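Local coordinates for clostripain-related protein (Bacteroides thetaiotaomicron, PDB 6N9J) that is a secreted cysteine protease of the C11 (clostripain) family that probably hydrolyses peptide bonds, held in complex with an irreversible peptide inhibitor, at residues A[15-20]-A[32-37]; A[46-51]-A[195-200]; A[185-190]-A[236-241]; A[280-285]-A[332-337]. All coordinates share one frame; numbering follows the deposited sequence.

Contact 1. Residues A[15-20]-A[32-37]; sequences VYIAGD and NEMIEG
M34 reaches strand residues V15 and I17 because its CG stands anti to its own carbonyl carbon (chi1 -67°) and the next bond is fully extended (chi2 178°), so that the side chain runs from the helix straight at the strand. The chain then bends at its last bond, chi3 -146°, and this turn brings the terminal methyl against both strand side chains. V15 and M34 meet tip to tip: CG1 of V15 is 3.6 Å from CE of M34, while the other branch, V15 CG2, lies 4.0 Å from M34 SD. Both V15 methyls are thus used, one against the methyl and one against the sulfur. I17 approaches the same methyl end-on with its CD1, 4.1 Å from M34 CE.

The strand and helix belong to the beta-alpha-beta unit formed by strand 9-18, helix 24-37 and the parallel neighbour strand 46-53, and M34 packs the connecting helix onto the sheet. V15 and I17, two residues apart in the strand, both point at the helix. Y16, between them, takes its ring to the far face, where it meets the ring of Y51. The backbones stay well separated, with CA of V15 9.6 Å from CA of M34, a gap bridged chiefly by the length of the methionine. M34 also touches V50 of strand 46-53 and, on helix 193-200, Y193 and V197.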
loop_
_atom_site.group_PDB
_atom_site.type_symbol
_atom_site.label_atom_id
_atom_site.label_comp_id
_atom_site.label_asym_id
_atom_site.label_seq_id
_atom_site.Cartn_x
_atom_site.Cartn_y
_atom_site.Cartn_z
ATOM N N VAL A 15 -11.217 -6.522 -2.191
ATOM C CA VAL A 15 -10.577 -5.404 -2.884
ATOM C C VAL A 15 -11.398 -4.136 -2.670
ATOM O O VAL A 15 -12.556 -4.048 -3.114
ATOM C CB VAL A 15 -10.425 -5.653 -4.384
ATOM C CG1 VAL A 15 -9.676 -4.470 -5.035
ATOM C CG2 VAL A 15 -9.705 -6.945 -4.622
ATOM N N TYR A 16 -10.806 -3.166 -1.980
ATOM C CA TYR A 16 -11.537 -1.975 -1.552
ATOM C C TYR A 16 -11.153 -0.774 -2.409
ATOM O O TYR A 16 -10.058 -0.212 -2.262
ATOM C CB TYR A 16 -11.260 -1.677 -0.077
ATOM C CG TYR A 16 -12.176 -0.647 0.542
ATOM C CD1 TYR A 16 -12.045 0.716 0.243
ATOM C CD2 TYR A 16 -13.160 -1.028 1.435
ATOM C CE1 TYR A 16 -12.901 1.662 0.809
ATOM C CE2 TYR A 16 -14.014 -0.100 2.007
ATOM C CZ TYR A 16 -13.877 1.248 1.702
ATOM O OH TYR A 16 -14.732 2.156 2.290
ATOM N N ILE A 17 -12.059 -0.378 -3.297
ATOM C CA ILE A 17 -11.745 0.655 -4.277
ATOM C C ILE A 17 -12.396 1.992 -3.954
ATOM O O ILE A 17 -13.561 2.209 -4.280
ATOM C CB ILE A 17 -12.179 0.226 -5.690
ATOM C CG1 ILE A 17 -11.456 -1.063 -6.072
ATOM C CG2 ILE A 17 -11.895 1.343 -6.712
ATOM C CD1 ILE A 17 -11.980 -1.700 -7.349
ATOM N N ALA A 18 -11.640 2.870 -3.300
ATOM C CA ALA A 18 -12.063 4.253 -3.125
ATOM C C ALA A 18 -11.625 5.047 -4.353
ATOM O O ALA A 18 -10.524 5.604 -4.401
ATOM C CB ALA A 18 -11.489 4.845 -1.850
ATOM N N GLY A 19 -12.484 5.069 -5.366
ATOM C CA GLY A 19 -12.108 5.651 -6.638
ATOM C C GLY A 19 -12.930 6.855 -7.063
ATOM O O GLY A 19 -12.967 7.176 -8.248
ATOM N N ASP A 20 -13.596 7.521 -6.123
ATOM C CA ASP A 20 -14.270 8.766 -6.475
ATOM C C ASP A 20 -13.281 9.914 -6.359
ATOM O O ASP A 20 -13.239 10.629 -5.355
ATOM C CB ASP A 20 -15.499 9.037 -5.609
ATOM C CG ASP A 20 -16.331 10.188 -6.152
ATOM O OD1 ASP A 20 -16.054 10.602 -7.300
ATOM O OD2 ASP A 20 -17.257 10.671 -5.462
ATOM N N ASN A 32 -12.062 -5.592 -14.665
ATOM C CA ASN A 32 -11.962 -6.528 -15.778
ATOM C C ASN A 32 -10.758 -7.474 -15.657
ATOM O O ASN A 32 -10.840 -8.635 -16.041
ATOM C CB ASN A 32 -11.896 -5.770 -17.107
ATOM C CG ASN A 32 -13.203 -5.094 -17.454
ATOM O OD1 ASN A 32 -14.259 -5.473 -16.950
ATOM N ND2 ASN A 32 -13.143 -4.090 -18.323
ATOM N N GLU A 33 -9.639 -6.969 -15.136
ATOM C CA GLU A 33 -8.462 -7.799 -14.900
ATOM C C GLU A 33 -8.751 -8.831 -13.828
ATOM O O GLU A 33 -8.345 -9.983 -13.953
ATOM C CB GLU A 33 -7.251 -6.956 -14.476
ATOM C CG GLU A 33 -6.737 -5.975 -15.527
ATOM C CD GLU A 33 -5.566 -5.128 -15.033
ATOM O OE1 GLU A 33 -5.182 -5.239 -13.850
ATOM O OE2 GLU A 33 -5.032 -4.346 -15.845
ATOM N N MET A 34 -9.447 -8.406 -12.775
ATOM C CA MET A 34 -9.788 -9.293 -11.669
ATOM C C MET A 34 -10.625 -10.451 -12.171
ATOM O O MET A 34 -10.428 -11.586 -11.755
ATOM C CB MET A 34 -10.546 -8.553 -10.553
ATOM C CG MET A 34 -9.750 -7.506 -9.786
ATOM S SD MET A 34 -10.694 -6.630 -8.513
ATOM C CE MET A 34 -9.929 -5.019 -8.610
ATOM N N ILE A 35 -11.557 -10.150 -13.069
ATOM C CA ILE A 35 -12.475 -11.145 -13.611
ATOM C C ILE A 35 -11.719 -12.186 -14.438
ATOM O O ILE A 35 -12.015 -13.380 -14.366
ATOM C CB ILE A 35 -13.578 -10.473 -14.458
ATOM C CG1 ILE A 35 -14.501 -9.654 -13.548
ATOM C CG2 ILE A 35 -14.373 -11.511 -15.264
ATOM C CD1 ILE A 35 -15.685 -8.999 -14.261
ATOM N N GLU A 36 -10.726 -11.741 -15.200
ATOM C CA GLU A 36 -9.861 -12.667 -15.917
ATOM C C GLU A 36 -9.028 -13.526 -14.951
ATOM O O GLU A 36 -8.767 -14.696 -15.217
ATOM C CB GLU A 36 -8.935 -11.910 -16.869
ATOM C CG GLU A 36 -8.052 -12.811 -17.713
ATOM C CD GLU A 36 -6.965 -12.043 -18.440
ATOM O OE1 GLU A 36 -7.047 -10.797 -18.496
ATOM O OE2 GLU A 36 -6.021 -12.688 -18.951
ATOM N N GLY A 37 -8.613 -12.939 -13.832
ATOM C CA GLY A 37 -7.820 -13.655 -12.852
ATOM C C GLY A 37 -8.573 -14.744 -12.105
ATOM O O GLY A 37 -7.963 -15.670 -11.573
#

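Contact 2. Residues A[46-51]-A[195-200]; sequences NNLLVY and VVVPAL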
loop_
_atom_site.group_PDB
_atom_site.type_symbol
_atom_site.label_atom_id
_atom_site.label_comp_id
_atom_site.label_asym_id
_atom_site.label_seq_id
_atom_site.Cartn_x
_atom_site.Cartn_y
_atom_site.Cartn_z
ATOM N N ASN A 46 -12.609 -20.017 -2.238
ATOM C CA ASN A 46 -11.992 -18.697 -2.260
ATOM C C ASN A 46 -12.993 -17.612 -2.632
ATOM O O ASN A 46 -13.681 -17.715 -3.650
ATOM C CB ASN A 46 -10.816 -18.688 -3.236
ATOM C CG ASN A 46 -9.756 -19.729 -2.891
ATOM O OD1 ASN A 46 -9.226 -19.743 -1.784
ATOM N ND2 ASN A 46 -9.453 -20.611 -3.842
ATOM N N ASN A 47 -13.082 -16.575 -1.800
ATOM C CA ASN A 47 -14.012 -15.480 -2.046
ATOM C C ASN A 47 -13.308 -14.164 -2.392
ATOM O O ASN A 47 -12.664 -13.552 -1.547
ATOM C CB ASN A 47 -14.921 -15.270 -0.832
ATOM C CG ASN A 47 -15.471 -16.574 -0.277
ATOM O OD1 ASN A 47 -16.315 -17.226 -0.897
ATOM N ND2 ASN A 47 -15.010 -16.948 0.902
ATOM N N LEU A 48 -13.439 -13.737 -3.643
ATOM C CA LEU A 48 -12.949 -12.429 -4.058
ATOM C C LEU A 48 -14.092 -11.414 -4.038
ATOM O O LEU A 48 -14.983 -11.463 -4.884
ATOM C CB LEU A 48 -12.319 -12.501 -5.452
ATOM C CG LEU A 48 -11.718 -11.183 -5.967
ATOM C CD1 LEU A 48 -10.604 -10.678 -5.047
ATOM C CD2 LEU A 48 -11.213 -11.398 -7.393
ATOM N N LEU A 49 -14.061 -10.512 -3.059
ATOM C CA LEU A 49 -15.068 -9.473 -2.902
ATOM C C LEU A 49 -14.510 -8.133 -3.386
ATOM O O LEU A 49 -13.327 -7.862 -3.252
ATOM C CB LEU A 49 -15.522 -9.370 -1.441
ATOM C CG LEU A 49 -16.587 -10.385 -0.950
ATOM C CD1 LEU A 49 -16.334 -11.815 -1.375
ATOM C CD2 LEU A 49 -16.726 -10.334 0.565
ATOM N N VAL A 50 -15.355 -7.310 -3.988
ATOM C CA VAL A 50 -14.915 -6.009 -4.469
ATOM C C VAL A 50 -15.925 -4.950 -4.054
ATOM O O VAL A 50 -17.115 -5.031 -4.419
ATOM C CB VAL A 50 -14.740 -5.977 -6.014
ATOM C CG1 VAL A 50 -14.148 -4.644 -6.463
ATOM C CG2 VAL A 50 -13.880 -7.127 -6.506
ATOM N N TYR A 51 -15.455 -3.982 -3.269
ATOM C CA TYR A 51 -16.218 -2.770 -2.995
ATOM C C TYR A 51 -15.760 -1.679 -3.954
ATOM O O TYR A 51 -14.598 -1.273 -3.935
ATOM C CB TYR A 51 -16.053 -2.297 -1.552
ATOM C CG TYR A 51 -16.642 -0.918 -1.336
ATOM C CD1 TYR A 51 -18.007 -0.750 -1.140
ATOM C CD2 TYR A 51 -15.833 0.224 -1.352
ATOM C CE1 TYR A 51 -18.557 0.506 -0.958
ATOM C CE2 TYR A 51 -16.372 1.483 -1.166
ATOM C CZ TYR A 51 -17.729 1.622 -0.967
ATOM O OH TYR A 51 -18.271 2.881 -0.786
ATOM N N VAL A 195 -2.866 -11.437 -12.861
ATOM C CA VAL A 195 -1.941 -12.379 -12.217
ATOM C C VAL A 195 -1.824 -12.162 -10.705
ATOM O O VAL A 195 -1.436 -13.067 -9.985
ATOM C CB VAL A 195 -0.522 -12.329 -12.832
ATOM C CG1 VAL A 195 -0.474 -13.130 -14.133
ATOM C CG2 VAL A 195 -0.036 -10.875 -13.024
ATOM N N VAL A 196 -2.181 -10.982 -10.218
ATOM C CA VAL A 196 -2.196 -10.747 -8.776
ATOM C C VAL A 196 -3.361 -11.484 -8.083
ATOM O O VAL A 196 -3.197 -11.989 -6.970
ATOM C CB VAL A 196 -2.259 -9.237 -8.454
ATOM C CG1 VAL A 196 -2.687 -9.004 -7.003
ATOM C CG2 VAL A 196 -0.901 -8.588 -8.716
ATOM N N VAL A 197 -4.518 -11.587 -8.742
ATOM C CA VAL A 197 -5.696 -12.227 -8.115
ATOM C C VAL A 197 -5.445 -13.689 -7.717
ATOM O O VAL A 197 -5.754 -14.061 -6.589
ATOM C CB VAL A 197 -6.969 -12.142 -9.020
ATOM C CG1 VAL A 197 -7.940 -13.314 -8.755
ATOM C CG2 VAL A 197 -7.675 -10.818 -8.801
ATOM N N PRO A 198 -4.880 -14.520 -8.617
ATOM C CA PRO A 198 -4.572 -15.862 -8.107
ATOM C C PRO A 198 -3.534 -15.846 -6.972
ATOM O O PRO A 198 -3.597 -16.692 -6.079
ATOM C CB PRO A 198 -4.020 -16.594 -9.342
ATOM C CG PRO A 198 -4.549 -15.829 -10.517
ATOM C CD PRO A 198 -4.580 -14.398 -10.058
ATOM N N ALA A 199 -2.613 -14.886 -6.985
ATOM C CA ALA A 199 -1.608 -14.801 -5.921
ATOM C C ALA A 199 -2.240 -14.376 -4.590
ATOM O O ALA A 199 -1.752 -14.743 -3.523
ATOM C CB ALA A 199 -0.477 -13.836 -6.319
ATOM N N LEU A 200 -3.335 -13.620 -4.654
ATOM C CA LEU A 200 -4.078 -13.238 -3.446
ATOM C C LEU A 200 -4.601 -14.472 -2.684
ATOM O O LEU A 200 -4.863 -14.403 -1.476
ATOM C CB LEU A 200 -5.269 -12.336 -3.793
ATOM C CG LEU A 200 -5.174 -10.989 -4.513
ATOM C CD1 LEU A 200 -6.601 -10.508 -4.839
ATOM C CD2 LEU A 200 -4.449 -9.963 -3.663
#
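Strand residue L48 and helix residue V197 mark the closest backbone approach, their CA atoms standing 8.3 Å apart. The strand is in regular extended conformation throughout 46-51. The helix is kinked at P198, whose ring nitrogen carries no hydrogen and makes no bond to the preceding turn; the helical bonding resumes at L200 N, which donates to V196 O over 2.8 Å. This is helix-on-sheet packing in an alpha/beta fold: strand 46-53 lies between strand 9-18, parallel to it, and strand 59-65, antiparallel, and helix 193-200 covers one face of that sheet. The pairing joins parts of the chain that are 144 residues apart.

L48 supplies the whole strand side of the contact. Its CG is anti to the backbone N (chi1 -178°), which directs the side chain off the sheet toward the helix, and chi2, 60°, divides its two methyls between two helix residues one turn apart. The CD2 branch goes to V197 and sits almost equally far from both of its methyls, 3.9 Å from CG2 and 4.0 Å from CG1. V197 and L200 each cross L48 at about a right angle. All three residues are buried, and the surrounding surface is also apolar: L48 touches M38, L63 and F201, while L200 lies on V13 and on I210 of helix 206-221. The second branch of the leucine completes the contact, with L48 CD1 placed 4.0 Å from CD1 of L200.

Contact 3. Residues A[185-190]-A[236-241]; sequences EIPGPG and GGVSIS
P187 sets its ring against the backbone and side chain at the start of the opposite segment: its CG is 3.7 Å from the carbonyl oxygen of G237, and its CD is 3.9 Å from CG2 of V238. The proline and valine side chains cross at about a right angle. V238 has CG1 in the crowded position between its backbone N and carbonyl carbon (chi1 78°), which turns CG2 anti to the nitrogen and presents that methyl to the proline.

A second apolar pair lies further along the chain, where I240 is already in the strand. I186 and I240 also cross at about a right angle and touch by their ends alone, CD1 to CD1 at 4.1 Å. The polar link is indirect. One water donates to E185 O at 2.9 Å and accepts from S239 N at 2.9 Å, bridging the two backbones where the nearest pair of CA atoms, I186 and V238, is 7.0 Å apart. Beyond P187 the loop reverses in a type I turn closed by G190 N to P187 O, 2.8 Å, and G190 at its end has a positive phi (60°).

W234 packs on P187, and Y214 of helix 206-221 packs on I186. The loop 185-190 also meets the bound peptide: I186 hydrogen-bonds to it through its backbone and packs on a modified side chain, while E185 OE1 bonds a polar side chain of it. The contact thus sets a loop that binds the inhibitor, and probably lines this C11 protease's substrate site, against the start of strand 239-244 and the residues leading into it.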
loop_
_atom_site.group_PDB
_atom_site.type_symbol
_atom_site.label_atom_id
_atom_site.label_comp_id
_atom_site.label_asym_id
_atom_site.label_seq_id
_atom_site.Cartn_x
_atom_site.Cartn_y
_atom_site.Cartn_z
ATOM N N GLU A 185 5.957 6.464 -5.688
ATOM C CA GLU A 185 4.686 6.521 -6.399
ATOM C C GLU A 185 4.368 5.205 -7.099
ATOM O O GLU A 185 5.249 4.573 -7.689
ATOM C CB GLU A 185 4.683 7.649 -7.425
ATOM C CG GLU A 185 4.575 9.028 -6.825
ATOM C CD GLU A 185 4.837 10.109 -7.853
ATOM O OE1 GLU A 185 3.891 10.484 -8.575
ATOM O OE2 GLU A 185 5.993 10.571 -7.951
ATOM N N ILE A 186 3.098 4.814 -7.015
ATOM C CA ILE A 186 2.557 3.649 -7.707
ATOM C C ILE A 186 1.954 4.085 -9.042
ATOM O O ILE A 186 1.250 5.087 -9.105
ATOM C CB ILE A 186 1.475 2.945 -6.851
ATOM C CG1 ILE A 186 2.126 2.093 -5.764
ATOM C CG2 ILE A 186 0.541 2.100 -7.727
ATOM C CD1 ILE A 186 2.567 0.721 -6.252
ATOM N N PRO A 187 2.233 3.339 -10.116
ATOM C CA PRO A 187 1.680 3.704 -11.431
ATOM C C PRO A 187 0.150 3.771 -11.437
ATOM O O PRO A 187 -0.515 2.955 -10.782
ATOM C CB PRO A 187 2.180 2.578 -12.340
ATOM C CG PRO A 187 3.450 2.090 -11.658
ATOM C CD PRO A 187 3.161 2.193 -10.188
ATOM N N GLY A 188 -0.393 4.763 -12.138
ATOM C CA GLY A 188 -1.822 4.852 -12.379
ATOM C C GLY A 188 -2.539 3.517 -12.524
ATOM O O GLY A 188 -3.458 3.236 -11.756
ATOM N N PRO A 189 -2.114 2.684 -13.495
ATOM C CA PRO A 189 -2.773 1.399 -13.771
ATOM C C PRO A 189 -2.756 0.424 -12.602
ATOM O O PRO A 189 -3.509 -0.540 -12.625
ATOM C CB PRO A 189 -1.963 0.834 -14.945
ATOM C CG PRO A 189 -1.417 2.037 -15.627
ATOM C CD PRO A 189 -1.099 2.998 -14.516
ATOM N N GLY A 190 -1.906 0.665 -11.610
ATOM C CA GLY A 190 -1.835 -0.190 -10.437
ATOM C C GLY A 190 -1.484 -1.639 -10.738
ATOM O O GLY A 190 -0.753 -1.936 -11.682
ATOM N N GLY A 236 7.365 2.788 -17.282
ATOM C CA GLY A 236 8.168 3.488 -16.290
ATOM C C GLY A 236 8.664 2.653 -15.118
ATOM O O GLY A 236 9.339 3.181 -14.238
ATOM N N GLY A 237 8.336 1.360 -15.101
ATOM C CA GLY A 237 8.788 0.472 -14.041
ATOM C C GLY A 237 8.005 0.585 -12.741
ATOM O O GLY A 237 6.930 1.188 -12.696
ATOM N N VAL A 238 8.540 -0.017 -11.683
ATOM C CA VAL A 238 7.884 -0.050 -10.375
ATOM C C VAL A 238 8.871 -0.520 -9.315
ATOM O O VAL A 238 9.866 -1.160 -9.628
ATOM C CB VAL A 238 6.640 -0.988 -10.358
ATOM C CG1 VAL A 238 7.054 -2.452 -10.254
ATOM C CG2 VAL A 238 5.717 -0.636 -9.203
ATOM N N SER A 239 8.587 -0.198 -8.060
ATOM C CA SER A 239 9.345 -0.720 -6.938
ATOM C C SER A 239 8.403 -1.228 -5.857
ATOM O O SER A 239 7.436 -0.550 -5.491
ATOM C CB SER A 239 10.259 0.360 -6.369
ATOM O OG SER A 239 9.477 1.410 -5.854
ATOM N N ILE A 240 8.679 -2.420 -5.340
ATOM C CA ILE A 240 7.777 -3.073 -4.389
ATOM C C ILE A 240 8.595 -3.751 -3.300
ATOM O O ILE A 240 9.681 -4.233 -3.569
ATOM C CB ILE A 240 6.865 -4.133 -5.096
ATOM C CG1 ILE A 240 5.994 -3.484 -6.167
ATOM C CG2 ILE A 240 5.978 -4.883 -4.096
ATOM C CD1 ILE A 240 4.845 -2.656 -5.606
ATOM N N SER A 241 8.079 -3.770 -2.074
ATOM C CA SER A 241 8.639 -4.606 -1.017
ATOM C C SER A 241 7.548 -5.245 -0.146
ATOM O O SER A 241 6.359 -4.932 -0.270
ATOM C CB SER A 241 9.603 -3.791 -0.135
ATOM O OG SER A 241 8.915 -2.788 0.600
HETATM O O HOH W 1 6.827 2.158 -8.052
#

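Contact 4. Residues A[280-285]-A[332-337]; sequences DPLREN and YGKMVS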
loop_
_atom_site.group_PDB
_atom_site.type_symbol
_atom_site.label_atom_id
_atom_site.label_comp_id
_atom_site.label_asym_id
_atom_site.label_seq_id
_atom_site.Cartn_x
_atom_site.Cartn_y
_atom_site.Cartn_z
ATOM N N ASP A 280 10.333 10.878 -3.060
ATOM C CA ASP A 280 9.614 11.970 -3.725
ATOM C C ASP A 280 10.537 13.159 -4.026
ATOM O O ASP A 280 10.344 14.251 -3.482
ATOM C CB ASP A 280 8.419 12.418 -2.866
ATOM C CG ASP A 280 8.836 12.885 -1.472
ATOM O OD1 ASP A 280 9.945 12.503 -1.019
ATOM O OD2 ASP A 280 8.049 13.627 -0.832
ATOM N N PRO A 281 11.536 12.961 -4.910
ATOM C CA PRO A 281 12.574 13.978 -5.100
ATOM C C PRO A 281 12.106 15.191 -5.904
ATOM O O PRO A 281 12.773 16.221 -5.911
ATOM C CB PRO A 281 13.664 13.220 -5.860
ATOM C CG PRO A 281 12.918 12.186 -6.634
ATOM C CD PRO A 281 11.715 11.816 -5.824
ATOM N N LEU A 282 10.968 15.070 -6.575
ATOM C CA LEU A 282 10.507 16.146 -7.438
ATOM C C LEU A 282 9.425 16.947 -6.732
ATOM O O LEU A 282 8.921 17.932 -7.271
ATOM C CB LEU A 282 9.990 15.585 -8.762
ATOM C CG LEU A 282 10.870 14.529 -9.440
ATOM C CD1 LEU A 282 10.225 14.068 -10.732
ATOM C CD2 LEU A 282 12.279 15.064 -9.688
ATOM N N ARG A 283 9.074 16.515 -5.522
ATOM C CA ARG A 283 8.062 17.194 -4.719
ATOM C C ARG A 283 8.618 17.644 -3.355
ATOM O O ARG A 283 9.653 18.297 -3.296
ATOM C CB ARG A 283 6.839 16.290 -4.538
ATOM C CG ARG A 283 6.082 16.025 -5.841
ATOM C CD ARG A 283 4.974 14.988 -5.663
ATOM N NE ARG A 283 4.181 14.828 -6.882
ATOM C CZ ARG A 283 2.903 15.182 -7.004
ATOM N NH1 ARG A 283 2.274 15.010 -8.159
ATOM N NH2 ARG A 283 2.252 15.705 -5.971
ATOM N N GLU A 284 7.944 17.286 -2.265
ATOM C CA GLU A 284 8.279 17.850 -0.957
ATOM C C GLU A 284 9.478 17.185 -0.257
ATOM O O GLU A 284 9.918 17.671 0.781
ATOM C CB GLU A 284 7.052 17.787 -0.044
ATOM N N ASN A 285 10.000 16.093 -0.821
ATOM C CA ASN A 285 11.129 15.366 -0.222
ATOM C C ASN A 285 10.770 14.891 1.187
ATOM O O ASN A 285 11.564 14.984 2.123
ATOM C CB ASN A 285 12.399 16.231 -0.205
ATOM C CG ASN A 285 13.063 16.322 -1.573
ATOM O OD1 ASN A 285 12.442 16.728 -2.559
ATOM N ND2 ASN A 285 14.327 15.933 -1.639
ATOM N N TYR A 332 3.286 16.900 -14.313
ATOM C CA TYR A 332 4.265 16.370 -15.245
ATOM C C TYR A 332 5.248 15.470 -14.498
ATOM O O TYR A 332 5.274 15.452 -13.272
ATOM C CB TYR A 332 5.017 17.499 -15.952
ATOM C CG TYR A 332 4.162 18.328 -16.868
ATOM C CD1 TYR A 332 3.778 17.842 -18.106
ATOM C CD2 TYR A 332 3.762 19.615 -16.513
ATOM C CE1 TYR A 332 3.014 18.607 -18.966
ATOM C CE2 TYR A 332 2.994 20.386 -17.365
ATOM C CZ TYR A 332 2.626 19.877 -18.591
ATOM O OH TYR A 332 1.852 20.616 -19.456
ATOM N N GLY A 333 6.065 14.724 -15.229
ATOM C CA GLY A 333 7.021 13.854 -14.566
ATOM C C GLY A 333 8.209 13.431 -15.406
ATOM O O GLY A 333 8.378 13.869 -16.547
ATOM N N LYS A 334 9.033 12.564 -14.826
ATOM C CA LYS A 334 10.186 11.996 -15.515
ATOM C C LYS A 334 10.675 10.764 -14.757
ATOM O O LYS A 334 10.224 10.495 -13.641
ATOM C CB LYS A 334 11.316 13.034 -15.645
ATOM C CG LYS A 334 12.004 13.393 -14.337
ATOM C CD LYS A 334 13.350 14.068 -14.587
ATOM C CE LYS A 334 14.028 14.474 -13.286
ATOM N NZ LYS A 334 15.370 15.090 -13.509
ATOM N N MET A 335 11.583 10.011 -15.372
ATOM C CA MET A 335 12.212 8.860 -14.718
ATOM C C MET A 335 13.218 9.319 -13.660
ATOM O O MET A 335 13.958 10.270 -13.881
ATOM C CB MET A 335 12.914 7.967 -15.747
ATOM C CG MET A 335 11.998 7.452 -16.856
ATOM S SD MET A 335 10.628 6.438 -16.267
ATOM C CE MET A 335 11.528 5.028 -15.636
ATOM N N VAL A 336 13.239 8.642 -12.517
ATOM C CA VAL A 336 14.188 8.950 -11.444
ATOM C C VAL A 336 14.931 7.680 -11.006
ATOM O O VAL A 336 14.334 6.607 -10.923
ATOM C CB VAL A 336 13.462 9.576 -10.234
ATOM C CG1 VAL A 336 14.411 9.722 -9.045
ATOM C CG2 VAL A 336 12.842 10.916 -10.629
ATOM N N SER A 337 16.224 7.794 -10.725
ATOM C CA SER A 337 17.024 6.631 -10.345
ATOM C C SER A 337 16.598 6.053 -8.990
ATOM O O SER A 337 16.396 6.795 -8.026
ATOM C CB SER A 337 18.509 7.002 -10.318
ATOM O OG SER A 337 19.320 5.883 -10.008
#
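The pyrrolidine ring of P281 meets V336 at its CG corner, with neither face of the puckered ring involved: V336 CG1 lies 3.8 Å from P281 CG, almost on the line drawn from the ring centre through that atom. V336 CG2 is slightly farther, 4.2 Å from the same CG. The flat guanidinium of R283 stays clear of strand 333-337, and its NH1 instead bonds T327 OG1.

L282 is the other half of the loop's apolar surface. Its CD1 branch touches two strand residues, 4.1 Å from V336 CG2 and 4.1 Å from K334 CG, and its CD2 branch lies 4.0 Å from K334 CE. K334 owes this to its extended chain: beyond CG it runs nearly straight, and its methylenes cross obliquely beside the leucine, so that a charged residue contributes only its aliphatic part. V336 and L282 slide past each other in opposite directions, as do V336 and P281.

Strand 333-337 pairs antiparallel with strand 315-327 and lies at the end of the strand pairing in the mixed sheet. The loop packs on the face from which V336 points, in a surface contact, and L282 also reaches C326 of strand 315-327. P281 and L282 are the central residues of a type I turn running from D280 to R283, which places both side chains toward the strand. The turn's own bond, R283 N to D280 O, is weak; N285 N also donates to D280 O at 3.3 Å. The carboxylate of D280 is gripped by backbone nitrogens that follow the loop, OD1 by Y287 N and OD2 by N286 N.

In the fold
Contacts 1 and 2 are neighbours on one face of the sheet, their centres 9 Å apart, with the parallel strands joined by probable hydrogen bonds V15 N to L49 O (2.7 Å) and I17 N to Y51 O (2.8 Å). Contacts 3 and 4 lie toward the other end of the same mixed sheet, 13 Å between centres, and meet where M335 CE packs on G236 O. Contacts 2 and 4 are 32 Å apart by centres, on opposite sides of the chain's centre. The bound peptide is reached directly by contact 3. Contact 4 relates to that pocket through T327, whose OG1 is hydrogen-bonded to both R283 NH1 and peptide-binding E185 OE1.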